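Long-range contacts in lactaldehyde dehydrogenase (Escherichia coli, PDB 2IMP), which oxidises L-lactaldehyde from L-fucose and L-rhamnose breakdown irreversibly to L-lactate using NAD+, and also oxidises glycolaldehyde: residues I86-G94 with F180-I191; M325-L334 with K361-L369. All blocks are in the same frame, centred on the assembly; numbering follows the deposited sequence.

Contact 1 of 2, residues I86-G94 with F180-I191; sequences ISALIVEEG and FTPNNAIAFAKI. With NAI (1,4-dihydronicotinamide adenine dinucleotide), chain D.
Glu93 reaches from the last turn of helix 83-94 to the first residues of helix 183-195. Its carboxylate meets the backbone there. Glu93 OE1 accepts from Asn183 N at 2.9 Å, and Glu93 OE2 accepts from Asn184 N at 2.8 Å. Each oxygen uses its syn lone pair, so the carboxylate grips two successive N-H groups like a fork. Asn184 ND2 adds a third bond to Glu93 OE2, 2.9 Å long, from above the carboxylate plane. The carboxylate and the Asn184 amide are turned 71° apart. A chi1 of 71° and an extended chain bring the Glu93 carboxylate to these groups. The nearby helix start would be expected to favour its negative charge. Phe180, just before the gripped residues, puts CE2 3.4 Å from NAI O4D, so the bonds join an antiparallel helix pair beside the NAD pocket.

Toward the other end the contact is apolar and looser. Leu89 CD1 lies 3.7 Å from Ala187 CB. Ile86 and Ile191 only meet tip to tip, with their CD1 atoms 4.1 Å apart. On the partly exposed side, one water links Leu89 O, Glu92 OE1 and Asn183 ND2.

Helix 98-116 packs on Ile86 and Val91. Phe156 of helix 155-168 touches Ile86 and Ile90. In strand 34-39, Ser36 OG is hydrogen-bonded to Asn183 OD1, and Ile35 touches Glu93.

Contact 2 of 2, residues M325-L334 with K361-L369; sequences MGPLINAAAL and KGYYYPPTL. With NAI (1,4-dihydronicotinamide adenine dinucleotide), chain D.
Tyr363 lays one face of its ring against the chain at Asn330 and Ala331. Asn330 CA makes a CH-pi contact 4.0 Å from the Tyr363 ring centroid. The carbonyl carbon of Asn330 sits over the ring centre, and Ala331 N lies over the same face nearer the rim. A chi1 of -38° keeps CG of Tyr363 beside its backbone N and sets the ring flat on these two residues. Leu334 CD2 meets the edge of this ring, near its plane.

Leu334 spreads its two methyls over different residues. Leu334 CD2 is 3.9 Å from Tyr363 CB, and Leu334 CD1 is 3.9 Å from Tyr365 CB. Its CG is anti to the backbone N (chi1 180°), which directs both branches at the 361-369 segment.

Tyr364 starts away from the other segment, but its ring comes back alongside Pro327, the two side chains pointing the same way. Pro327 CB lies 3.7 Å from the Tyr364 ring centroid, over the face, in a second CH-pi contact. Between the two tyrosines' contacts the backbones join: Leu328 N donates to Tyr363 O at 2.7 Å. Farther along, Met325 bends at chi3 and brings CE to 4.2 Å from Pro367 CG.

Asn330 is the N-cap of helix 331-346. Asn330 OD1 accepts from Ala333 N at 3.0 Å, nearly along the C=O axis. Ala332 CB lies 3.4 Å from NAI C6N, near the plane of the nicotinamide ring. The arrangement is thus a side-chain-capped helix start at the wall of the NAD pocket of this aldehyde dehydrogenase.

Both contacts are mainly buried, and no other subunit touches either. Contact 1 joins two helices. Contact 2 joins mostly loops, between the start of helix 331-346 and the approach to strand 368-371. Their chemistry differs accordingly. In contact 1 a buried acid meets a helix start, with aliphatic side chains beyond it. In contact 2 tyrosine faces meet proline and backbone, and Ala331 at its border is exposed. Their centres are 20 Å apart, yet they touch. Phe180 CZ packs 3.4 Å from Asn330 ND2, and Ile329 CD1 reaches Thr181 CG2. Phe180, Asn330 and Ala332 all line the cofactor pocket, which both contacts share.

Contact 1 of 2, residues I86-G94 with F180-I191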
loop_
_atom_site.group_PDB
_atom_site.type_symbol
_atom_site.label_atom_id
_atom_site.label_comp_id
_atom_site.label_asym_id
_atom_site.label_seq_id
_atom_site.Cartn_x
_atom_site.Cartn_y
_atom_site.Cartn_z
ATOM N N ILE A 86 -13.982 -35.848 7.625
ATOM C CA ILE A 86 -14.639 -34.567 7.844
ATOM C C ILE A 86 -15.742 -34.281 6.792
ATOM O O ILE A 86 -16.808 -33.755 7.117
ATOM C CB ILE A 86 -13.591 -33.419 7.839
ATOM C CG1 ILE A 86 -12.548 -33.679 8.932
ATOM C CG2 ILE A 86 -14.266 -32.072 8.073
ATOM C CD1 ILE A 86 -11.394 -32.704 8.924
ATOM N N SER A 87 -15.463 -34.634 5.537
ATOM C CA SER A 87 -16.435 -34.454 4.468
ATOM C C SER A 87 -17.743 -35.205 4.775
ATOM O O SER A 87 -18.842 -34.682 4.569
ATOM C CB SER A 87 -15.872 -34.966 3.139
ATOM O OG SER A 87 -14.756 -34.202 2.722
ATOM N N ALA A 88 -17.590 -36.435 5.270
ATOM C CA ALA A 88 -18.731 -37.260 5.631
ATOM C C ALA A 88 -19.545 -36.621 6.771
ATOM O O ALA A 88 -20.780 -36.665 6.774
ATOM C CB ALA A 88 -18.256 -38.663 6.037
ATOM N N LEU A 89 -18.833 -36.031 7.733
ATOM C CA LEU A 89 -19.495 -35.354 8.836
ATOM C C LEU A 89 -20.359 -34.202 8.321
ATOM O O LEU A 89 -21.504 -34.026 8.744
ATOM C CB LEU A 89 -18.470 -34.817 9.835
ATOM C CG LEU A 89 -17.668 -35.858 10.618
ATOM C CD1 LEU A 89 -16.595 -35.163 11.451
ATOM C CD2 LEU A 89 -18.615 -36.667 11.505
ATOM N N ILE A 90 -19.797 -33.437 7.388
ATOM C CA ILE A 90 -20.522 -32.322 6.797
ATOM C C ILE A 90 -21.757 -32.812 6.012
ATOM O O ILE A 90 -22.858 -32.274 6.159
ATOM C CB ILE A 90 -19.600 -31.498 5.866
ATOM C CG1 ILE A 90 -18.419 -30.948 6.676
ATOM C CG2 ILE A 90 -20.385 -30.360 5.218
ATOM C CD1 ILE A 90 -17.422 -30.145 5.856
ATOM N N VAL A 91 -21.548 -33.836 5.189
ATOM C CA VAL A 91 -22.642 -34.430 4.430
ATOM C C VAL A 91 -23.797 -34.854 5.364
ATOM O O VAL A 91 -24.954 -34.480 5.176
ATOM C CB VAL A 91 -22.172 -35.698 3.673
ATOM C CG1 VAL A 91 -23.361 -36.385 3.020
ATOM C CG2 VAL A 91 -21.128 -35.334 2.625
ATOM N N GLU A 92 -23.424 -35.624 6.380
ATOM C CA GLU A 92 -24.342 -36.149 7.376
ATOM C C GLU A 92 -25.174 -35.104 8.166
ATOM O O GLU A 92 -26.391 -35.249 8.302
ATOM C CB GLU A 92 -23.549 -37.021 8.350
ATOM C CG GLU A 92 -24.351 -37.565 9.509
ATOM C CD GLU A 92 -23.537 -38.515 10.357
ATOM O OE1 GLU A 92 -22.422 -38.125 10.771
ATOM O OE2 GLU A 92 -24.009 -39.647 10.609
ATOM N N GLU A 93 -24.520 -34.066 8.681
ATOM C CA GLU A 93 -25.237 -33.055 9.452
ATOM C C GLU A 93 -25.717 -31.823 8.648
ATOM O O GLU A 93 -26.732 -31.213 8.990
ATOM C CB GLU A 93 -24.380 -32.596 10.641
ATOM C CG GLU A 93 -23.166 -31.754 10.272
ATOM C CD GLU A 93 -22.236 -31.501 11.455
ATOM O OE1 GLU A 93 -22.715 -31.429 12.611
ATOM O OE2 GLU A 93 -21.018 -31.363 11.221
ATOM N N GLY A 94 -24.990 -31.485 7.585
ATOM C CA GLY A 94 -25.349 -30.331 6.777
ATOM C C GLY A 94 -26.243 -30.636 5.587
ATOM O O GLY A 94 -26.853 -29.730 5.011
ATOM N N PHE A 180 -26.855 -26.870 14.812
ATOM C CA PHE A 180 -27.271 -27.821 13.790
ATOM C C PHE A 180 -26.102 -28.541 13.098
ATOM O O PHE A 180 -26.269 -29.638 12.565
ATOM C CB PHE A 180 -28.099 -27.118 12.714
ATOM C CG PHE A 180 -29.328 -26.458 13.238
ATOM C CD1 PHE A 180 -30.341 -27.213 13.820
ATOM C CD2 PHE A 180 -29.471 -25.077 13.173
ATOM C CE1 PHE A 180 -31.477 -26.603 14.337
ATOM C CE2 PHE A 180 -30.601 -24.460 13.689
ATOM C CZ PHE A 180 -31.605 -25.225 14.271
ATOM N N THR A 181 -24.930 -27.912 13.112
ATOM C CA THR A 181 -23.749 -28.483 12.469
ATOM C C THR A 181 -22.445 -28.367 13.309
ATOM O O THR A 181 -21.454 -27.787 12.864
ATOM C CB THR A 181 -23.512 -27.814 11.086
ATOM O OG1 THR A 181 -23.322 -26.402 11.257
ATOM C CG2 THR A 181 -24.708 -28.035 10.167
ATOM N N PRO A 182 -22.442 -28.939 14.520
ATOM C CA PRO A 182 -21.271 -28.881 15.395
ATOM C C PRO A 182 -20.219 -29.996 15.191
ATOM O O PRO A 182 -19.055 -29.833 15.565
ATOM C CB PRO A 182 -21.893 -28.960 16.777
ATOM C CG PRO A 182 -22.985 -29.973 16.548
ATOM C CD PRO A 182 -23.598 -29.516 15.233
ATOM N N ASN A 183 -20.638 -31.114 14.610
ATOM C CA ASN A 183 -19.739 -32.245 14.418
ATOM C C ASN A 183 -18.435 -31.951 13.679
ATOM O O ASN A 183 -17.361 -32.356 14.131
ATOM C CB ASN A 183 -20.485 -33.395 13.752
ATOM C CG ASN A 183 -21.631 -33.885 14.600
ATOM O OD1 ASN A 183 -21.594 -33.752 15.822
ATOM N ND2 ASN A 183 -22.649 -34.455 13.967
ATOM N N ASN A 184 -18.540 -31.257 12.552
ATOM C CA ASN A 184 -17.357 -30.891 11.797
ATOM C C ASN A 184 -16.417 -30.014 12.649
ATOM O O ASN A 184 -15.196 -30.081 12.515
ATOM C CB ASN A 184 -17.759 -30.140 10.527
ATOM C CG ASN A 184 -18.435 -28.820 10.823
ATOM O OD1 ASN A 184 -17.756 -27.809 11.077
ATOM N ND2 ASN A 184 -19.749 -28.802 10.811
ATOM N N ALA A 185 -17.014 -29.215 13.533
ATOM C CA ALA A 185 -16.249 -28.346 14.418
ATOM C C ALA A 185 -15.504 -29.135 15.512
ATOM O O ALA A 185 -14.404 -28.764 15.923
ATOM C CB ALA A 185 -17.159 -27.316 15.052
ATOM N N ILE A 186 -16.130 -30.210 15.988
ATOM C CA ILE A 186 -15.486 -31.062 16.971
ATOM C C ILE A 186 -14.254 -31.724 16.339
ATOM O O ILE A 186 -13.205 -31.837 16.959
ATOM C CB ILE A 186 -16.449 -32.171 17.491
ATOM C CG1 ILE A 186 -17.446 -31.571 18.483
ATOM C CG2 ILE A 186 -15.650 -33.303 18.160
ATOM C CD1 ILE A 186 -16.804 -31.049 19.749
ATOM N N ALA A 187 -14.412 -32.152 15.091
ATOM C CA ALA A 187 -13.305 -32.754 14.372
ATOM C C ALA A 187 -12.158 -31.725 14.196
ATOM O O ALA A 187 -10.978 -32.066 14.272
ATOM C CB ALA A 187 -13.778 -33.265 13.017
ATOM N N PHE A 188 -12.530 -30.467 13.976
ATOM C CA PHE A 188 -11.525 -29.418 13.852
ATOM C C PHE A 188 -10.756 -29.259 15.174
ATOM O O PHE A 188 -9.533 -29.124 15.180
ATOM C CB PHE A 188 -12.179 -28.081 13.466
ATOM C CG PHE A 188 -11.185 -26.992 13.138
ATOM C CD1 PHE A 188 -10.461 -26.357 14.144
ATOM C CD2 PHE A 188 -10.974 -26.605 11.819
ATOM C CE1 PHE A 188 -9.535 -25.355 13.836
ATOM C CE2 PHE A 188 -10.051 -25.606 11.502
ATOM C CZ PHE A 188 -9.334 -24.979 12.513
ATOM N N ALA A 189 -11.492 -29.288 16.284
ATOM C CA ALA A 189 -10.880 -29.174 17.604
ATOM C C ALA A 189 -9.918 -30.348 17.921
ATOM O O ALA A 189 -8.865 -30.155 18.534
ATOM C CB ALA A 189 -11.964 -29.079 18.680
ATOM N N LYS A 190 -10.300 -31.554 17.504
ATOM C CA LYS A 190 -9.449 -32.716 17.723
ATOM C C LYS A 190 -8.086 -32.553 17.031
ATOM O O LYS A 190 -7.050 -32.945 17.571
ATOM C CB LYS A 190 -10.132 -33.987 17.212
ATOM C CG LYS A 190 -11.349 -34.416 18.015
ATOM C CD LYS A 190 -11.976 -35.675 17.414
ATOM C CE LYS A 190 -13.173 -36.165 18.230
ATOM N NZ LYS A 190 -13.738 -37.431 17.668
ATOM N N ILE A 191 -8.108 -31.974 15.833
ATOM C CA ILE A 191 -6.873 -31.723 15.099
ATOM C C ILE A 191 -5.996 -30.699 15.849
ATOM O O ILE A 191 -4.787 -30.881 15.994
ATOM C CB ILE A 191 -7.179 -31.224 13.668
ATOM C CG1 ILE A 191 -7.759 -32.384 12.848
ATOM C CG2 ILE A 191 -5.907 -30.664 13.014
ATOM C CD1 ILE A 191 -8.360 -31.976 11.524
HETATM P PA NAI D . -28.484 -17.935 12.378
HETATM O O1A NAI D . -28.228 -16.506 12.622
HETATM O O2A NAI D . -29.880 -18.379 12.828
HETATM O O5B NAI D . -27.364 -18.799 13.120
HETATM C C5B NAI D . -25.970 -18.619 12.924
HETATM C C4B NAI D . -25.202 -18.604 14.255
HETATM O O4B NAI D . -25.613 -17.514 15.083
HETATM C C3B NAI D . -25.397 -19.863 15.114
HETATM O O3B NAI D . -24.149 -20.280 15.660
HETATM C C2B NAI D . -26.416 -19.416 16.143
HETATM O O2B NAI D . -26.461 -20.170 17.326
HETATM C C1B NAI D . -26.031 -17.975 16.365
HETATM N N9A NAI D . -27.141 -17.127 16.892
HETATM C C8A NAI D . -28.502 -17.120 16.590
HETATM N N7A NAI D . -29.112 -16.157 17.346
HETATM C C5A NAI D . -28.178 -15.557 18.116
HETATM C C6A NAI D . -28.239 -14.516 19.066
HETATM N N6A NAI D . -29.396 -13.926 19.361
HETATM N N1A NAI D . -27.063 -14.106 19.712
HETATM C C2A NAI D . -25.837 -14.719 19.414
HETATM N N3A NAI D . -25.785 -15.754 18.466
HETATM C C4A NAI D . -26.935 -16.158 17.831
HETATM O O3 NAI D . -28.271 -18.137 10.800
HETATM P PN NAI D . -28.192 -19.529 9.988
HETATM O O1N NAI D . -27.217 -20.445 10.605
HETATM O O2N NAI D . -27.982 -19.172 8.545
HETATM O O5D NAI D . -29.714 -20.054 10.158
HETATM C C5D NAI D . -30.133 -21.084 11.018
HETATM C C4D NAI D . -31.635 -21.188 10.883
HETATM O O4D NAI D . -32.138 -22.028 11.917
HETATM C C3D NAI D . -32.604 -19.984 10.879
HETATM O O3D NAI D . -33.084 -19.747 9.569
HETATM C C2D NAI D . -33.707 -20.337 11.843
HETATM O O2D NAI D . -34.984 -19.961 11.382
HETATM C C1D NAI D . -33.531 -21.826 12.013
HETATM N N1N NAI D . -34.113 -22.289 13.314
HETATM C C2N NAI D . -33.299 -22.213 14.449
HETATM C C3N NAI D . -33.805 -22.643 15.706
HETATM C C7N NAI D . -32.940 -22.574 16.945
HETATM O O7N NAI D . -33.469 -23.007 18.154
HETATM N N7N NAI D . -31.687 -22.116 16.941
HETATM C C4N NAI D . -35.146 -23.148 15.773
HETATM C C5N NAI D . -35.960 -23.216 14.605
HETATM C C6N NAI D . -35.422 -22.780 13.373
HETATM O O HOH W 1 -21.933 -35.414 11.405
#

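Contact 2 of 2, residues M325-L334 with K361-L369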
loop_
_atom_site.group_PDB
_atom_site.type_symbol
_atom_site.label_atom_id
_atom_site.label_comp_id
_atom_site.label_asym_id
_atom_site.label_seq_id
_atom_site.Cartn_x
_atom_site.Cartn_y
_atom_site.Cartn_z
ATOM N N MET A 325 -28.712 -32.047 -5.499
ATOM C CA MET A 325 -29.306 -31.397 -4.342
ATOM C C MET A 325 -29.630 -32.311 -3.147
ATOM O O MET A 325 -30.116 -33.429 -3.316
ATOM C CB MET A 325 -30.577 -30.678 -4.783
ATOM C CG MET A 325 -31.349 -30.010 -3.670
ATOM S SD MET A 325 -32.722 -29.094 -4.365
ATOM C CE MET A 325 -31.795 -27.832 -5.278
ATOM N N GLY A 326 -29.348 -31.811 -1.949
ATOM C CA GLY A 326 -29.634 -32.557 -0.741
ATOM C C GLY A 326 -30.846 -31.954 -0.052
ATOM O O GLY A 326 -31.562 -31.150 -0.643
ATOM N N PRO A 327 -31.108 -32.320 1.206
ATOM C CA PRO A 327 -32.265 -31.767 1.912
ATOM C C PRO A 327 -31.949 -30.397 2.554
ATOM O O PRO A 327 -30.784 -30.011 2.673
ATOM C CB PRO A 327 -32.531 -32.817 2.974
ATOM C CG PRO A 327 -31.133 -33.204 3.368
ATOM C CD PRO A 327 -30.439 -33.350 2.022
ATOM N N LEU A 328 -32.993 -29.671 2.938
ATOM C CA LEU A 328 -32.799 -28.406 3.621
ATOM C C LEU A 328 -32.301 -28.677 5.062
ATOM O O LEU A 328 -32.519 -29.773 5.586
ATOM C CB LEU A 328 -34.104 -27.612 3.654
ATOM C CG LEU A 328 -34.672 -27.194 2.298
ATOM C CD1 LEU A 328 -35.869 -26.275 2.514
ATOM C CD2 LEU A 328 -33.604 -26.475 1.488
ATOM N N ILE A 329 -31.650 -27.697 5.683
ATOM C CA ILE A 329 -31.096 -27.888 7.023
ATOM C C ILE A 329 -32.068 -28.419 8.105
ATOM O O ILE A 329 -31.743 -29.367 8.819
ATOM C CB ILE A 329 -30.415 -26.585 7.539
ATOM C CG1 ILE A 329 -29.566 -26.893 8.773
ATOM C CG2 ILE A 329 -31.461 -25.537 7.867
ATOM C CD1 ILE A 329 -28.467 -27.917 8.525
ATOM N N ASN A 330 -33.245 -27.814 8.220
ATOM C CA ASN A 330 -34.213 -28.255 9.219
ATOM C C ASN A 330 -35.696 -27.989 8.862
ATOM O O ASN A 330 -36.005 -27.398 7.829
ATOM C CB ASN A 330 -33.904 -27.610 10.575
ATOM C CG ASN A 330 -33.830 -26.095 10.497
ATOM O OD1 ASN A 330 -34.659 -25.451 9.854
ATOM N ND2 ASN A 330 -32.834 -25.515 11.166
ATOM N N ALA A 331 -36.587 -28.435 9.743
ATOM C CA ALA A 331 -38.021 -28.273 9.558
ATOM C C ALA A 331 -38.477 -26.824 9.305
ATOM O O ALA A 331 -39.203 -26.554 8.348
ATOM C CB ALA A 331 -38.760 -28.844 10.766
ATOM N N ALA A 332 -38.058 -25.905 10.168
ATOM C CA ALA A 332 -38.439 -24.511 10.002
ATOM C C ALA A 332 -38.032 -23.951 8.640
ATOM O O ALA A 332 -38.767 -23.175 8.033
ATOM C CB ALA A 332 -37.831 -23.678 11.094
ATOM N N ALA A 333 -36.851 -24.352 8.183
ATOM C CA ALA A 333 -36.356 -23.919 6.887
ATOM C C ALA A 333 -37.307 -24.356 5.762
ATOM O O ALA A 333 -37.688 -23.555 4.904
ATOM C CB ALA A 333 -34.961 -24.488 6.647
ATOM N N LEU A 334 -37.683 -25.632 5.796
ATOM C CA LEU A 334 -38.608 -26.181 4.816
ATOM C C LEU A 334 -39.961 -25.447 4.843
ATOM O O LEU A 334 -40.482 -25.045 3.805
ATOM C CB LEU A 334 -38.827 -27.675 5.076
ATOM C CG LEU A 334 -39.785 -28.411 4.133
ATOM C CD1 LEU A 334 -39.308 -28.270 2.697
ATOM C CD2 LEU A 334 -39.857 -29.872 4.520
ATOM N N LYS A 361 -39.796 -38.420 5.192
ATOM C CA LYS A 361 -38.565 -38.282 5.969
ATOM C C LYS A 361 -37.613 -37.186 5.442
ATOM O O LYS A 361 -37.483 -36.994 4.236
ATOM C CB LYS A 361 -37.814 -39.616 6.002
ATOM C CG LYS A 361 -38.490 -40.710 6.811
ATOM C CD LYS A 361 -38.490 -40.378 8.293
ATOM C CE LYS A 361 -39.036 -41.533 9.119
ATOM N NZ LYS A 361 -38.985 -41.241 10.578
ATOM N N GLY A 362 -36.955 -36.482 6.357
ATOM C CA GLY A 362 -36.040 -35.431 5.951
ATOM C C GLY A 362 -36.784 -34.182 5.520
ATOM O O GLY A 362 -38.010 -34.131 5.600
ATOM N N TYR A 363 -36.049 -33.174 5.060
ATOM C CA TYR A 363 -36.666 -31.926 4.629
ATOM C C TYR A 363 -36.356 -31.554 3.173
ATOM O O TYR A 363 -35.505 -30.707 2.903
ATOM C CB TYR A 363 -36.228 -30.787 5.552
ATOM C CG TYR A 363 -36.134 -31.213 6.993
ATOM C CD1 TYR A 363 -34.911 -31.598 7.546
ATOM C CD2 TYR A 363 -37.274 -31.307 7.785
ATOM C CE1 TYR A 363 -34.830 -32.073 8.849
ATOM C CE2 TYR A 363 -37.205 -31.784 9.087
ATOM C CZ TYR A 363 -35.982 -32.167 9.612
ATOM O OH TYR A 363 -35.914 -32.669 10.891
ATOM N N TYR A 364 -37.064 -32.185 2.244
ATOM C CA TYR A 364 -36.832 -31.921 0.836
ATOM C C TYR A 364 -37.828 -30.982 0.143
ATOM O O TYR A 364 -39.037 -31.049 0.371
ATOM C CB TYR A 364 -36.789 -33.234 0.053
ATOM C CG TYR A 364 -35.740 -34.197 0.536
ATOM C CD1 TYR A 364 -35.996 -35.065 1.597
ATOM C CD2 TYR A 364 -34.478 -34.227 -0.056
ATOM C CE1 TYR A 364 -35.018 -35.939 2.057
ATOM C CE2 TYR A 364 -33.495 -35.094 0.397
ATOM C CZ TYR A 364 -33.768 -35.946 1.448
ATOM O OH TYR A 364 -32.789 -36.803 1.885
ATOM N N TYR A 365 -37.287 -30.102 -0.687
ATOM C CA TYR A 365 -38.089 -29.189 -1.480
ATOM C C TYR A 365 -37.601 -29.204 -2.939
ATOM O O TYR A 365 -36.426 -28.967 -3.207
ATOM C CB TYR A 365 -38.030 -27.763 -0.934
ATOM C CG TYR A 365 -39.164 -26.909 -1.458
ATOM C CD1 TYR A 365 -40.444 -27.012 -0.915
ATOM C CD2 TYR A 365 -38.979 -26.057 -2.548
ATOM C CE1 TYR A 365 -41.514 -26.293 -1.445
ATOM C CE2 TYR A 365 -40.042 -25.334 -3.088
ATOM C CZ TYR A 365 -41.307 -25.462 -2.532
ATOM O OH TYR A 365 -42.369 -24.786 -3.081
ATOM N N PRO A 366 -38.500 -29.485 -3.885
ATOM C CA PRO A 366 -38.139 -29.540 -5.303
ATOM C C PRO A 366 -37.656 -28.227 -5.947
ATOM O O PRO A 366 -38.118 -27.139 -5.597
ATOM C CB PRO A 366 -39.418 -30.053 -5.954
ATOM C CG PRO A 366 -40.472 -29.386 -5.130
ATOM C CD PRO A 366 -39.959 -29.606 -3.716
ATOM N N PRO A 367 -36.708 -28.329 -6.891
ATOM C CA PRO A 367 -36.208 -27.133 -7.560
ATOM C C PRO A 367 -37.452 -26.410 -8.112
ATOM O O PRO A 367 -38.231 -26.984 -8.874
ATOM C CB PRO A 367 -35.324 -27.707 -8.662
ATOM C CG PRO A 367 -34.755 -28.920 -8.010
ATOM C CD PRO A 367 -35.968 -29.524 -7.333
ATOM N N THR A 368 -37.631 -25.162 -7.709
ATOM C CA THR A 368 -38.793 -24.410 -8.137
ATOM C C THR A 368 -38.493 -23.173 -8.990
ATOM O O THR A 368 -37.649 -22.350 -8.643
ATOM C CB THR A 368 -39.618 -23.986 -6.913
ATOM O OG1 THR A 368 -40.012 -25.156 -6.186
ATOM C CG2 THR A 368 -40.851 -23.204 -7.334
ATOM N N LEU A 369 -39.189 -23.074 -10.115
ATOM C CA LEU A 369 -39.035 -21.948 -11.018
ATOM C C LEU A 369 -40.301 -21.077 -11.082
ATOM O O LEU A 369 -41.369 -21.553 -11.470
ATOM C CB LEU A 369 -38.688 -22.446 -12.421
ATOM C CG LEU A 369 -38.559 -21.370 -13.500
ATOM C CD1 LEU A 369 -37.487 -20.368 -13.103
ATOM C CD2 LEU A 369 -38.220 -22.021 -14.829
HETATM P PA NAI D . -28.484 -17.935 12.378
HETATM O O1A NAI D . -28.228 -16.506 12.622
HETATM O O2A NAI D . -29.880 -18.379 12.828
HETATM O O5B NAI D . -27.364 -18.799 13.120
HETATM C C5B NAI D . -25.970 -18.619 12.924
HETATM C C4B NAI D . -25.202 -18.604 14.255
HETATM O O4B NAI D . -25.613 -17.514 15.083
HETATM C C3B NAI D . -25.397 -19.863 15.114
HETATM O O3B NAI D . -24.149 -20.280 15.660
HETATM C C2B NAI D . -26.416 -19.416 16.143
HETATM O O2B NAI D . -26.461 -20.170 17.326
HETATM C C1B NAI D . -26.031 -17.975 16.365
HETATM N N9A NAI D . -27.141 -17.127 16.892
HETATM C C8A NAI D . -28.502 -17.120 16.590
HETATM N N7A NAI D . -29.112 -16.157 17.346
HETATM C C5A NAI D . -28.178 -15.557 18.116
HETATM C C6A NAI D . -28.239 -14.516 19.066
HETATM N N6A NAI D . -29.396 -13.926 19.361
HETATM N N1A NAI D . -27.063 -14.106 19.712
HETATM C C2A NAI D . -25.837 -14.719 19.414
HETATM N N3A NAI D . -25.785 -15.754 18.466
HETATM C C4A NAI D . -26.935 -16.158 17.831
HETATM O O3 NAI D . -28.271 -18.137 10.800
HETATM P PN NAI D . -28.192 -19.529 9.988
HETATM O O1N NAI D . -27.217 -20.445 10.605
HETATM O O2N NAI D . -27.982 -19.172 8.545
HETATM O O5D NAI D . -29.714 -20.054 10.158
HETATM C C5D NAI D . -30.133 -21.084 11.018
HETATM C C4D NAI D . -31.635 -21.188 10.883
HETATM O O4D NAI D . -32.138 -22.028 11.917
HETATM C C3D NAI D . -32.604 -19.984 10.879
HETATM O O3D NAI D . -33.084 -19.747 9.569
HETATM C C2D NAI D . -33.707 -20.337 11.843
HETATM O O2D NAI D . -34.984 -19.961 11.382
HETATM C C1D NAI D . -33.531 -21.826 12.013
HETATM N N1N NAI D . -34.113 -22.289 13.314
HETATM C C2N NAI D . -33.299 -22.213 14.449
HETATM C C3N NAI D . -33.805 -22.643 15.706
HETATM C C7N NAI D . -32.940 -22.574 16.945
HETATM O O7N NAI D . -33.469 -23.007 18.154
HETATM N N7N NAI D . -31.687 -22.116 16.941
HETATM C C4N NAI D . -35.146 -23.148 15.773
HETATM C C5N NAI D . -35.960 -23.216 14.605
HETATM C C6N NAI D . -35.422 -22.780 13.373
#